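Side-chain contacts in uncharacterized protein ABO_0056 (Alcanivorax borkumensis, PDB 3H35), which is of unknown function but belongs to the Abi-alpha (DUF4393) family and may be related to abortive infection proteins: residues Y91-R96 with R129-L134; K143-L148 with L155-E160. One frame throughout, in Å; residues are numbered along the deposited sequence.

Contact 1: residues Y91-R96 with R129-L134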
loop_
_atom_site.group_PDB
_atom_site.type_symbol
_atom_site.label_atom_id
_atom_site.label_comp_id
_atom_site.label_asym_id
_atom_site.label_seq_id
_atom_site.Cartn_x
_atom_site.Cartn_y
_atom_site.Cartn_z
ATOM N N TYR A 91 13.533 4.192 7.198
ATOM C CA TYR A 91 14.125 4.168 8.520
ATOM C C TYR A 91 14.096 5.564 9.113
ATOM O O TYR A 91 14.206 6.545 8.413
ATOM C CB TYR A 91 15.568 3.610 8.467
ATOM C CG TYR A 91 16.175 3.379 9.829
ATOM C CD1 TYR A 91 16.006 2.159 10.496
ATOM C CD2 TYR A 91 16.871 4.393 10.474
ATOM C CE1 TYR A 91 16.543 1.955 11.769
ATOM C CE2 TYR A 91 17.406 4.204 11.749
ATOM C CZ TYR A 91 17.236 2.986 12.389
ATOM O OH TYR A 91 17.767 2.812 13.665
ATOM N N SER A 92 13.943 5.653 10.418
ATOM C CA SER A 92 13.958 6.953 11.066
ATOM C C SER A 92 14.385 6.740 12.479
ATOM O O SER A 92 14.290 5.613 12.975
ATOM C CB SER A 92 12.570 7.590 11.040
ATOM O OG SER A 92 12.561 8.838 11.719
ATOM N N ASN A 93 14.862 7.807 13.126
ATOM C CA ASN A 93 15.099 7.793 14.572
ATOM C C ASN A 93 13.972 8.458 15.362
ATOM O O ASN A 93 14.102 8.642 16.561
ATOM C CB ASN A 93 16.489 8.390 14.932
ATOM C CG ASN A 93 16.637 9.833 14.524
ATOM O OD1 ASN A 93 15.912 10.327 13.655
ATOM N ND2 ASN A 93 17.599 10.530 15.138
ATOM N N ALA A 94 12.859 8.769 14.697
ATOM C CA ALA A 94 11.701 9.403 15.340
ATOM C C ALA A 94 11.184 8.538 16.504
ATOM O O ALA A 94 10.602 9.050 17.431
ATOM C CB ALA A 94 10.579 9.640 14.325
ATOM N N GLY A 95 11.401 7.225 16.446
ATOM C CA GLY A 95 11.008 6.330 17.543
ATOM C C GLY A 95 11.567 6.717 18.893
ATOM O O GLY A 95 10.895 6.557 19.916
ATOM N N ARG A 96 12.776 7.281 18.888
ATOM C CA ARG A 96 13.447 7.637 20.119
ATOM C C ARG A 96 12.677 8.748 20.817
ATOM O O ARG A 96 12.278 8.591 21.950
ATOM C CB ARG A 96 14.898 8.073 19.871
ATOM C CG ARG A 96 15.753 7.124 18.973
ATOM C CD ARG A 96 15.940 5.759 19.597
ATOM N NE ARG A 96 16.910 4.942 18.867
ATOM C CZ ARG A 96 17.253 3.692 19.199
ATOM N NH1 ARG A 96 18.152 3.036 18.461
ATOM N NH2 ARG A 96 16.708 3.097 20.257
ATOM N N ARG A 129 20.324 17.376 9.709
ATOM C CA ARG A 129 21.572 16.738 9.260
ATOM C C ARG A 129 22.159 15.715 10.278
ATOM O O ARG A 129 22.487 14.565 9.942
ATOM C CB ARG A 129 22.632 17.786 8.883
ATOM C CG ARG A 129 23.849 17.180 8.196
ATOM C CD ARG A 129 24.796 18.245 7.617
ATOM N NE ARG A 129 24.307 18.913 6.392
ATOM C CZ ARG A 129 24.395 18.418 5.160
ATOM N NH1 ARG A 129 24.926 17.226 4.932
ATOM N NH2 ARG A 129 23.933 19.118 4.138
ATOM N N THR A 130 22.277 16.151 11.520
ATOM C CA THR A 130 22.809 15.295 12.569
ATOM C C THR A 130 21.997 14.009 12.687
ATOM O O THR A 130 22.580 12.913 12.731
ATOM C CB THR A 130 22.823 16.047 13.885
ATOM O OG1 THR A 130 23.792 17.091 13.777
ATOM C CG2 THR A 130 23.201 15.143 15.027
ATOM N N ASP A 131 20.662 14.138 12.673
ATOM C CA ASP A 131 19.794 12.961 12.724
ATOM C C ASP A 131 19.973 11.978 11.563
ATOM O O ASP A 131 19.982 10.766 11.763
ATOM C CB ASP A 131 18.335 13.383 12.824
ATOM C CG ASP A 131 18.014 13.982 14.187
ATOM O OD1 ASP A 131 18.129 13.244 15.181
ATOM O OD2 ASP A 131 17.690 15.184 14.264
ATOM N N TYR A 132 20.114 12.490 10.351
ATOM C CA TYR A 132 20.399 11.607 9.229
ATOM C C TYR A 132 21.674 10.802 9.487
ATOM O O TYR A 132 21.711 9.594 9.217
ATOM C CB TYR A 132 20.576 12.401 7.951
ATOM C CG TYR A 132 19.319 13.112 7.474
ATOM C CD1 TYR A 132 18.193 12.398 7.095
ATOM C CD2 TYR A 132 19.279 14.503 7.363
ATOM C CE1 TYR A 132 17.036 13.054 6.671
ATOM C CE2 TYR A 132 18.148 15.159 6.939
ATOM C CZ TYR A 132 17.018 14.434 6.580
ATOM O OH TYR A 132 15.893 15.113 6.141
ATOM N N GLU A 133 22.708 11.492 10.005
ATOM C CA GLU A 133 23.990 10.888 10.300
ATOM C C GLU A 133 23.855 9.808 11.350
ATOM O O GLU A 133 24.349 8.701 11.159
ATOM C CB GLU A 133 25.023 11.954 10.717
ATOM C CG GLU A 133 25.399 12.878 9.575
ATOM C CD GLU A 133 26.213 14.120 9.994
ATOM O OE1 GLU A 133 26.554 14.286 11.209
ATOM O OE2 GLU A 133 26.511 14.941 9.091
ATOM N N LEU A 134 23.153 10.101 12.437
ATOM C CA LEU A 134 22.819 9.065 13.411
ATOM C C LEU A 134 22.079 7.895 12.767
ATOM O O LEU A 134 22.384 6.746 13.071
ATOM C CB LEU A 134 21.940 9.610 14.537
ATOM C CG LEU A 134 22.554 10.624 15.481
ATOM C CD1 LEU A 134 21.447 11.076 16.428
ATOM C CD2 LEU A 134 23.838 10.081 16.256
#

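Contact 2: residues K143-L148 with L155-E160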
loop_
_atom_site.group_PDB
_atom_site.type_symbol
_atom_site.label_atom_id
_atom_site.label_comp_id
_atom_site.label_asym_id
_atom_site.label_seq_id
_atom_site.Cartn_x
_atom_site.Cartn_y
_atom_site.Cartn_z
ATOM N N LYS A 143 22.431 -3.137 7.976
ATOM C CA LYS A 143 22.142 -4.529 7.661
ATOM C C LYS A 143 21.043 -4.657 6.580
ATOM O O LYS A 143 21.186 -5.420 5.634
ATOM C CB LYS A 143 21.686 -5.231 8.926
ATOM C CG LYS A 143 21.626 -6.731 8.828
ATOM C CD LYS A 143 20.939 -7.323 10.074
ATOM C CE LYS A 143 20.979 -8.855 10.087
ATOM N NZ LYS A 143 22.398 -9.303 10.165
ATOM N N ALA A 144 19.962 -3.907 6.739
ATOM C CA ALA A 144 18.837 -3.942 5.777
ATOM C C ALA A 144 19.330 -3.466 4.400
ATOM O O ALA A 144 19.057 -4.086 3.378
ATOM C CB ALA A 144 17.669 -3.053 6.249
ATOM N N GLN A 145 20.088 -2.384 4.413
ATOM C CA GLN A 145 20.638 -1.840 3.184
ATOM C C GLN A 145 21.528 -2.878 2.471
ATOM O O GLN A 145 21.380 -3.060 1.302
ATOM C CB GLN A 145 21.449 -0.574 3.448
ATOM C CG GLN A 145 22.001 0.111 2.173
ATOM C CD GLN A 145 23.084 1.123 2.492
ATOM O OE1 GLN A 145 23.670 1.110 3.592
ATOM N NE2 GLN A 145 23.365 2.011 1.533
ATOM N N ALA A 146 22.416 -3.544 3.212
ATOM C CA ALA A 146 23.282 -4.525 2.646
ATOM C C ALA A 146 22.465 -5.696 2.082
ATOM O O ALA A 146 22.738 -6.139 0.982
ATOM C CB ALA A 146 24.371 -4.978 3.663
ATOM N N GLU A 147 21.421 -6.155 2.772
ATOM C CA GLU A 147 20.605 -7.236 2.222
ATOM C C GLU A 147 19.983 -6.850 0.885
ATOM O O GLU A 147 19.990 -7.628 -0.081
ATOM C CB GLU A 147 19.487 -7.614 3.168
ATOM C CG GLU A 147 19.915 -8.231 4.497
ATOM C CD GLU A 147 18.695 -8.556 5.388
ATOM O OE1 GLU A 147 17.613 -8.904 4.849
ATOM O OE2 GLU A 147 18.827 -8.473 6.625
ATOM N N LEU A 148 19.451 -5.635 0.834
ATOM C CA LEU A 148 18.792 -5.145 -0.379
ATOM C C LEU A 148 19.780 -4.921 -1.517
ATOM O O LEU A 148 19.428 -5.148 -2.699
ATOM C CB LEU A 148 18.020 -3.856 -0.086
ATOM C CG LEU A 148 16.741 -4.073 0.700
ATOM C CD1 LEU A 148 16.206 -2.758 1.250
ATOM C CD2 LEU A 148 15.697 -4.776 -0.168
ATOM N N LEU A 155 20.675 0.399 -5.640
ATOM C CA LEU A 155 19.953 0.888 -4.449
ATOM C C LEU A 155 20.589 2.163 -3.924
ATOM O O LEU A 155 21.805 2.233 -3.751
ATOM C CB LEU A 155 20.042 -0.151 -3.322
ATOM C CG LEU A 155 19.124 -0.022 -2.128
ATOM C CD1 LEU A 155 17.686 -0.402 -2.527
ATOM C CD2 LEU A 155 19.610 -0.910 -0.968
ATOM N N SER A 156 19.774 3.156 -3.630
ATOM C CA SER A 156 20.311 4.382 -3.053
ATOM C C SER A 156 19.553 4.836 -1.823
ATOM O O SER A 156 18.309 4.645 -1.707
ATOM C CB SER A 156 20.330 5.519 -4.096
ATOM O OG SER A 156 19.040 5.717 -4.627
ATOM N N ILE A 157 20.299 5.483 -0.939
ATOM C CA ILE A 157 19.724 6.172 0.208
ATOM C C ILE A 157 19.340 7.544 -0.236
ATOM O O ILE A 157 20.130 8.244 -0.857
ATOM C CB ILE A 157 20.719 6.404 1.335
ATOM C CG1 ILE A 157 21.303 5.070 1.812
ATOM C CG2 ILE A 157 20.013 7.151 2.503
ATOM C CD1 ILE A 157 22.308 5.165 2.947
ATOM N N ARG A 158 18.134 7.946 0.117
ATOM C CA ARG A 158 17.742 9.316 -0.027
ATOM C C ARG A 158 17.285 9.855 1.299
ATOM O O ARG A 158 16.435 9.250 1.954
ATOM C CB ARG A 158 16.629 9.471 -1.051
ATOM C CG ARG A 158 16.340 10.914 -1.358
ATOM C CD ARG A 158 15.398 11.043 -2.570
ATOM N NE ARG A 158 15.245 12.436 -3.013
ATOM C CZ ARG A 158 14.211 13.230 -2.714
ATOM N NH1 ARG A 158 14.172 14.478 -3.179
ATOM N NH2 ARG A 158 13.208 12.797 -1.966
ATOM N N ARG A 159 17.855 10.994 1.678
ATOM C CA ARG A 159 17.479 11.689 2.876
ATOM C C ARG A 159 16.193 12.478 2.639
ATOM O O ARG A 159 16.102 13.319 1.763
ATOM C CB ARG A 159 18.583 12.614 3.354
ATOM C CG ARG A 159 19.845 11.894 3.838
ATOM C CD ARG A 159 20.952 12.900 4.032
ATOM N NE ARG A 159 22.074 12.356 4.776
ATOM C CZ ARG A 159 23.088 13.081 5.213
ATOM N NH1 ARG A 159 23.132 14.394 4.981
ATOM N NH2 ARG A 159 24.043 12.501 5.911
ATOM N N GLU A 160 15.196 12.174 3.458
ATOM C CA GLU A 160 13.891 12.781 3.344
ATOM C C GLU A 160 13.398 13.216 4.744
ATOM O O GLU A 160 14.107 13.084 5.752
ATOM C CB GLU A 160 12.946 11.787 2.662
ATOM C CG GLU A 160 13.397 11.414 1.227
ATOM C CD GLU A 160 12.458 10.460 0.511
ATOM O OE1 GLU A 160 11.769 9.647 1.170
ATOM O OE2 GLU A 160 12.414 10.522 -0.730
#

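Contact 1: residues Y91-R96 with R129-L134
Asn93 and Asp131 mark the closest approach of the two backbones, 7.2 Å between their CA atoms, where the bend after strand 87-91 passes the first turn of helix 129-137. Both residues point their CB atoms across the gap, and a single hydrogen bond spans it: Asn93 ND2 donates to Asp131 OD1 over 2.8 Å, with an N-H...O angle of 157°. The acceptor lies almost in the amide plane of Asn93, but the amide comes to the anti side of the carboxylate and 26° out of its plane. The two planes are also steeply turned against each other, and the side chains meet at about a right angle. Asn93 CG stands between its own backbone N and carbonyl carbon (chi1 62°), a rotamer that swings the amide out to the helix. Asparagine suits this place because its short side chain carries an N-H donor, whereas Asp131 offers a negatively charged acceptor. One turn further along, Leu134 brings CD1 to 4.1 Å from Asn93 ND2, an apolar flank beside the amide nitrogen. Just before Asn93 the bend has its own brace, an ST turn in which Ser92 OG accepts from the backbone N of Ala94 at 3.0 Å; the same hydroxyl also bonds to the carbonyl of Ala72. Little surface is buried, about 119 Å², so this is a polar bridge at the protein surface. Around it, strand 71-77 lies close to both segments: Ala94 rests on Phe71, while Asp131 and Tyr132 touch Ala72. Ser92 packs on Leu110 of helix 106-115, and Tyr132, pointing away from Asn93's segment, bonds through OH to the carbonyl of Glu160 in strand 156-164. The bridge itself spans from the bend after strand 87-91 to helix 129-137.

Contact 2: residues K143-L148 with L155-E160
Leu148 and Leu155 make the apolar part of this contact between helix 139-151 and the start of strand 156-164. The methyl CD2 of Leu155 comes to 3.5 Å from Leu148 CB, tighter than a usual carbon-carbon contact. With CG anti to the backbone N (chi1 -166°), Leu155 extends this branch to the helix surface, where it also passes 4.1 Å from Gln145 CG. A branched leucine fits such a place, since one methyl can settle among the backbone and side chains of a helical turn.

Contacts between polar and aliphatic groups form the second kind. The same Leu155 CD2 lies 3.6 Å from the backbone O of Gln145. Gln145 stretches out beyond CG and crosses Ile157 at about a right angle, bringing NE2 to 3.6 Å from Ile157 CD1 and 3.7 Å from CG1. This is van der Waals contact; OE1, at the other corner of the amide, accepts from Arg142 NH1 on the same helix. Ile157, beta-branched and at home in a strand, presents its long ethyl arm to the glutamine.

No salt bridge crosses the contact; within the strand Arg158 NH2 meets Glu160 OE2 at 2.7 Å, in the guanidinium plane, and both residues have further ionic partners, Asp123 and Arg90 respectively. Pro166 of the second subunit packs on Ala144, Glu147 and Leu148, so this helix also faces a subunit interface. The 202 Å² buried between helix and strand thus rests on van der Waals packing, with polar atoms of Gln145 touching aliphatic carbon but forming no hydrogen bond across it.

How the contacts relate
After helices 42-52 and 56-65, strands 71-77 and 87-91 lead into the bend of contact 1. Once the chain has entered helix 129-137, contact 1 closes a loop of 32 residues that includes helix 106-115 and strand 119-123. Helix 139-151 follows, and contact 2 closes a much shorter connection as the chain turns back into strand 156-164. The loops neither nest nor cross. Their centres lie 14 Å apart, yet they touch, for Arg159 packs against Tyr132 and Glu133. Contact 1 joins helix 129-137 to the bend after outermost strand 87-91, and contact 2 joins helix 139-151 to inner strand 156-164 of the antiparallel sheet.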